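PDB 1UXO: putative hydrolase YdeN from Bacillus subtilis, which probably acts as a serine hydrolase of the alpha/beta-hydrolase fold, its natural substrate not established. Local coordinates for residues V70-G75 / L97-A102; P77-F82 / G93-V98. The protein carries 2 engineered substitutions. All blocks are in the same frame, centred on the assembly; numbering follows the deposited sequence.

Interaction 1 of 2, residues V70-G75 / L97-A102; sequences VAHSLG and LVSGFA
Val-98 and Ser-73 meet where two neighbouring parallel strands, 67-72 and 92-98, run out at the C-terminal edge of the sheet. Two backbone bonds clamp Val-98: its N donates to Ala-71 O at 2.8 Å, and its O receives Ser-73 N at 2.8 Å, almost straight at 176°. The same carbonyl also takes a CA-H...O contact from His-72. A beta-branched valine suits a strand, and here CG1, anti to the backbone N (chi1 -169°), reaches His-72 CD2 at 3.9 Å, while CG2 lies beside Ala-71 O.

Beyond the strand the chain turns sharply through a type II' turn from His-72 to Gly-75, closed by Gly-75 N to His-72 O. Ser-73 takes the positive phi (55°) of a nucleophile elbow, consistent with its predicted place in the charge relay system with Asp-139 and His-166. The His-72 ring lies with one face over Ser-73 CB, and its NE2 is hydrogen-bonded to His-166 O. Gly-75 suits the turn, since there is little room for a CB next to His-72 O.

On the other segment, Phe-101 has CG between backbone N and carbonyl carbon, from where the ring brings CE2 obliquely to within 3.4 Å of Ser-73 C and sets CZ 4.0 Å from Leu-74 CD1, while Leu-74 N lies at the ring edge, near its plane. With an alanine here, Leu-74 CD1 would probably lose its aromatic neighbour and a gap would open beside the Ser-73 turn. Ser-99 O, buried without a hydrogen-bonding partner, sits in the plane of this ring at its edge. The chemistry thus implies an elbow tied by main-chain bonds and packed by the Phe-101 ring, which probably limits the movement of Ser-73.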
loop_
_atom_site.group_PDB
_atom_site.type_symbol
_atom_site.label_atom_id
_atom_site.label_comp_id
_atom_site.label_asym_id
_atom_site.label_seq_id
_atom_site.Cartn_x
_atom_site.Cartn_y
_atom_site.Cartn_z
ATOM N N VAL A 70 2.946 3.894 0.477
ATOM C CA VAL A 70 2.099 3.339 1.514
ATOM C C VAL A 70 0.746 3.107 0.859
ATOM O O VAL A 70 0.133 4.036 0.354
ATOM C CB VAL A 70 1.948 4.311 2.693
ATOM C CG1 VAL A 70 0.929 3.770 3.757
ATOM C CG2 VAL A 70 3.317 4.591 3.290
ATOM N N ALA A 71 0.271 1.888 0.902
ATOM C CA ALA A 71 -0.990 1.543 0.247
ATOM C C ALA A 71 -1.913 0.836 1.203
ATOM O O ALA A 71 -1.436 0.176 2.142
ATOM C CB ALA A 71 -0.692 0.657 -0.953
ATOM N N HIS A 72 -3.229 0.969 0.940
ATOM C CA HIS A 72 -4.233 0.315 1.707
ATOM C C HIS A 72 -5.116 -0.566 0.825
ATOM O O HIS A 72 -5.579 -0.149 -0.255
ATOM C CB HIS A 72 -5.111 1.334 2.458
ATOM C CG HIS A 72 -6.144 0.696 3.362
ATOM N ND1 HIS A 72 -7.466 1.097 3.359
ATOM C CD2 HIS A 72 -6.044 -0.262 4.326
ATOM C CE1 HIS A 72 -8.140 0.384 4.254
ATOM N NE2 HIS A 72 -7.308 -0.437 4.862
ATOM N N SER A 73 -5.244 -1.806 1.261
ATOM C CA SER A 73 -6.166 -2.778 0.688
ATOM C C SER A 73 -5.935 -2.942 -0.831
ATOM O O SER A 73 -4.802 -3.308 -1.247
ATOM C CB SER A 73 -7.599 -2.402 1.119
ATOM O OG SER A 73 -8.485 -3.503 0.906
ATOM N N LEU A 74 -6.928 -2.598 -1.656
ATOM C CA LEU A 74 -6.785 -2.728 -3.142
ATOM C C LEU A 74 -5.618 -1.964 -3.732
ATOM O O LEU A 74 -5.040 -2.378 -4.751
ATOM C CB LEU A 74 -8.071 -2.351 -3.866
ATOM C CG LEU A 74 -8.181 -2.724 -5.335
ATOM C CD1 LEU A 74 -8.209 -4.279 -5.574
ATOM C CD2 LEU A 74 -9.408 -2.016 -5.989
ATOM N N GLY A 75 -5.188 -0.888 -3.083
ATOM C CA GLY A 75 -4.006 -0.179 -3.563
ATOM C C GLY A 75 -2.750 -1.018 -3.548
ATOM O O GLY A 75 -1.801 -0.743 -4.280
ATOM N N LEU A 97 2.380 -2.108 2.940
ATOM C CA LEU A 97 1.120 -2.617 2.404
ATOM C C LEU A 97 0.186 -2.890 3.546
ATOM O O LEU A 97 0.274 -3.937 4.194
ATOM C CB LEU A 97 1.355 -3.858 1.560
ATOM C CG LEU A 97 2.488 -3.723 0.540
ATOM C CD1 LEU A 97 2.742 -5.036 -0.208
ATOM C CD2 LEU A 97 2.164 -2.635 -0.454
ATOM N N VAL A 98 -0.724 -1.939 3.791
ATOM C CA VAL A 98 -1.732 -2.092 4.841
ATOM C C VAL A 98 -2.914 -2.908 4.348
ATOM O O VAL A 98 -3.568 -2.531 3.380
ATOM C CB VAL A 98 -2.175 -0.748 5.410
ATOM C CG1 VAL A 98 -2.989 -0.959 6.647
ATOM C CG2 VAL A 98 -0.936 0.088 5.747
ATOM N N SER A 99 -3.131 -4.052 4.986
ATOM C CA SER A 99 -4.127 -5.043 4.566
ATOM C C SER A 99 -3.870 -5.526 3.167
ATOM O O SER A 99 -4.819 -5.706 2.386
ATOM C CB SER A 99 -5.504 -4.474 4.693
ATOM O OG SER A 99 -5.684 -3.928 5.956
ATOM N N GLY A 100 -2.585 -5.708 2.838
ATOM C CA GLY A 100 -2.196 -6.136 1.504
ATOM C C GLY A 100 -2.603 -7.571 1.184
ATOM O O GLY A 100 -2.670 -8.465 2.072
ATOM N N PHE A 101 -2.829 -7.818 -0.091
ATOM C CA PHE A 101 -3.189 -9.132 -0.550
ATOM C C PHE A 101 -2.778 -9.231 -2.041
ATOM O O PHE A 101 -2.604 -8.195 -2.709
ATOM C CB PHE A 101 -4.695 -9.414 -0.371
ATOM C CG PHE A 101 -5.586 -8.451 -1.111
ATOM C CD1 PHE A 101 -6.157 -8.797 -2.332
ATOM C CD2 PHE A 101 -5.834 -7.185 -0.581
ATOM C CE1 PHE A 101 -6.969 -7.900 -3.015
ATOM C CE2 PHE A 101 -6.653 -6.272 -1.258
ATOM C CZ PHE A 101 -7.212 -6.616 -2.482
ATOM N N ALA A 102 -2.588 -10.459 -2.520
ATOM C CA ALA A 102 -2.195 -10.718 -3.929
ATOM C C ALA A 102 -2.985 -11.899 -4.560
ATOM O O ALA A 102 -2.480 -12.580 -5.482
ATOM C CB ALA A 102 -0.691 -11.042 -3.991
#

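Interaction 2 of 2, residues P77-F82 / G93-V98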
loop_
_atom_site.group_PDB
_atom_site.type_symbol
_atom_site.label_atom_id
_atom_site.label_comp_id
_atom_site.label_asym_id
_atom_site.label_seq_id
_atom_site.Cartn_x
_atom_site.Cartn_y
_atom_site.Cartn_z
ATOM N N PRO A 77 -2.262 -4.563 -4.301
ATOM C CA PRO A 77 -1.980 -5.300 -5.527
ATOM C C PRO A 77 -1.764 -4.371 -6.716
ATOM O O PRO A 77 -0.997 -4.677 -7.631
ATOM C CB PRO A 77 -3.200 -6.219 -5.706
ATOM C CG PRO A 77 -4.313 -5.578 -4.863
ATOM C CD PRO A 77 -3.553 -4.992 -3.714
ATOM N N ALA A 78 -2.389 -3.207 -6.686
ATOM C CA ALA A 78 -2.146 -2.242 -7.711
ATOM C C ALA A 78 -0.697 -1.768 -7.777
ATOM O O ALA A 78 -0.076 -1.809 -8.838
ATOM C CB ALA A 78 -3.086 -1.043 -7.553
ATOM N N ILE A 79 -0.138 -1.400 -6.649
ATOM C CA ILE A 79 1.252 -0.932 -6.686
ATOM C C ILE A 79 2.201 -2.138 -6.942
ATOM O O ILE A 79 3.247 -1.955 -7.530
ATOM C CB ILE A 79 1.655 -0.112 -5.431
ATOM C CG1 ILE A 79 1.558 -0.881 -4.165
ATOM C CG2 ILE A 79 0.956 1.285 -5.377
ATOM C CD1 ILE A 79 2.400 -0.091 -2.995
ATOM N N LEU A 80 1.821 -3.362 -6.544
ATOM C CA LEU A 80 2.642 -4.548 -6.860
ATOM C C LEU A 80 2.716 -4.766 -8.389
ATOM O O LEU A 80 3.807 -5.016 -8.971
ATOM C CB LEU A 80 2.129 -5.833 -6.152
ATOM C CG LEU A 80 2.224 -5.839 -4.627
ATOM C CD1 LEU A 80 1.580 -7.072 -4.068
ATOM C CD2 LEU A 80 3.636 -5.669 -4.151
ATOM N N ARG A 81 1.576 -4.660 -9.053
ATOM C CA ARG A 81 1.565 -4.754 -10.502
ATOM C C ARG A 81 2.351 -3.628 -11.144
ATOM O O ARG A 81 3.022 -3.831 -12.157
ATOM C CB ARG A 81 0.174 -4.789 -11.031
ATOM C CG ARG A 81 -0.559 -6.031 -10.708
ATOM C CD ARG A 81 0.020 -7.236 -11.519
ATOM N NE ARG A 81 -0.725 -8.415 -11.204
ATOM C CZ ARG A 81 -0.293 -9.647 -11.319
ATOM N NH1 ARG A 81 0.918 -9.926 -11.816
ATOM N NH2 ARG A 81 -1.129 -10.599 -10.928
ATOM N N PHE A 82 2.227 -2.423 -10.595
ATOM C CA PHE A 82 2.990 -1.268 -11.065
ATOM C C PHE A 82 4.476 -1.513 -10.989
ATOM O O PHE A 82 5.221 -1.258 -11.963
ATOM C CB PHE A 82 2.554 -0.053 -10.247
ATOM C CG PHE A 82 3.135 1.216 -10.670
ATOM C CD1 PHE A 82 2.861 1.755 -11.911
ATOM C CD2 PHE A 82 3.960 1.929 -9.778
ATOM C CE1 PHE A 82 3.439 3.003 -12.276
ATOM C CE2 PHE A 82 4.509 3.184 -10.134
ATOM C CZ PHE A 82 4.242 3.695 -11.393
ATOM N N GLY A 93 12.739 3.566 -1.983
ATOM C CA GLY A 93 13.022 3.542 -0.572
ATOM C C GLY A 93 12.271 2.433 0.152
ATOM O O GLY A 93 12.840 1.737 0.971
ATOM N N GLY A 94 10.986 2.262 -0.174
ATOM C CA GLY A 94 10.223 1.209 0.454
ATOM C C GLY A 94 8.760 1.261 0.183
ATOM O O GLY A 94 8.242 2.224 -0.411
ATOM N N ILE A 95 8.099 0.188 0.609
ATOM C CA ILE A 95 6.646 0.026 0.498
ATOM C C ILE A 95 6.081 -0.526 1.803
ATOM O O ILE A 95 6.718 -1.342 2.525
ATOM C CB ILE A 95 6.250 -0.911 -0.676
ATOM C CG1 ILE A 95 6.778 -2.331 -0.491
ATOM C CG2 ILE A 95 6.634 -0.356 -2.032
ATOM C CD1 ILE A 95 6.359 -3.274 -1.642
ATOM N N ILE A 96 4.910 -0.025 2.158
ATOM C CA ILE A 96 4.167 -0.542 3.265
ATOM C C ILE A 96 2.772 -0.868 2.762
ATOM O O ILE A 96 2.089 -0.002 2.202
ATOM C CB ILE A 96 4.103 0.459 4.394
ATOM C CG1 ILE A 96 5.496 0.789 4.928
ATOM C CG2 ILE A 96 3.311 -0.093 5.534
ATOM C CD1 ILE A 96 5.490 1.886 6.025
ATOM N N LEU A 97 2.380 -2.108 2.940
ATOM C CA LEU A 97 1.120 -2.617 2.404
ATOM C C LEU A 97 0.186 -2.890 3.546
ATOM O O LEU A 97 0.274 -3.937 4.194
ATOM C CB LEU A 97 1.355 -3.858 1.560
ATOM C CG LEU A 97 2.488 -3.723 0.540
ATOM C CD1 LEU A 97 2.742 -5.036 -0.208
ATOM C CD2 LEU A 97 2.164 -2.635 -0.454
ATOM N N VAL A 98 -0.724 -1.939 3.791
ATOM C CA VAL A 98 -1.732 -2.092 4.841
ATOM C C VAL A 98 -2.914 -2.908 4.348
ATOM O O VAL A 98 -3.568 -2.531 3.380
ATOM C CB VAL A 98 -2.175 -0.748 5.410
ATOM C CG1 VAL A 98 -2.989 -0.959 6.647
ATOM C CG2 VAL A 98 -0.936 0.088 5.747
#
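The backbone bond from Arg-81 N to Pro-77 O, 2.9 Å long, closes the helical turn that carries Ile-79 and Leu-80 against Ile-95 and Leu-97. This is the helix-on-sheet packing of a right-handed beta-alpha-beta crossover, in which helix 75-84 links strands 67-72 and 92-98 of the alpha/beta-hydrolase sheet. The short axes pass 10.1 Å apart at 149°, so the helix runs roughly antiparallel to the strand.

Ile-95 and Leu-97, two residues apart, both point their side chains to the helix, whereas Ile-96 between them faces helix 177-188. Branched aliphatic residues fit here because the interface is wholly apolar and buried. Ile-79 has CG1 between its backbone N and carbonyl carbon (chi1 61°), and with the second torsion extended (164°) CD1 reaches both strand residues. Ile-79 CD1 lies 4.4 Å from Ile-95 CG2, and the Ile-79 and Leu-97 side chains slide past each other in opposite directions. Leu-80 starts off to one side, yet its CD2 bridges the same pair, lying 4.4 Å from Ile-95 CD1 and 4.1 Å from Leu-97 CD1. The tightest meeting is methyl to methyl, Ile-79 CD1 to Leu-97 CD2 at 3.6 Å.

Both interactions are buried near the centre of the chain and belong to one beta-alpha-beta unit, sharing Leu-97 and Val-98 of strand 92-98. Interaction 1 joins this strand edge to edge with strand 67-72 and carries on into the turns past their C-terminal ends, so its chemistry is largely main-chain polar, with aromatic packing beside the predicted nucleophile. Interaction 2 lies on one face of the sheet, and there only aliphatic groups meet. The two touch directly: Ala-71 CB packs on Ile-79 CD1 at 3.8 Å. Leu-97 stands opposite Ala-71 in the strand pair, while its side chain turns to the helix face and takes part in both contacts.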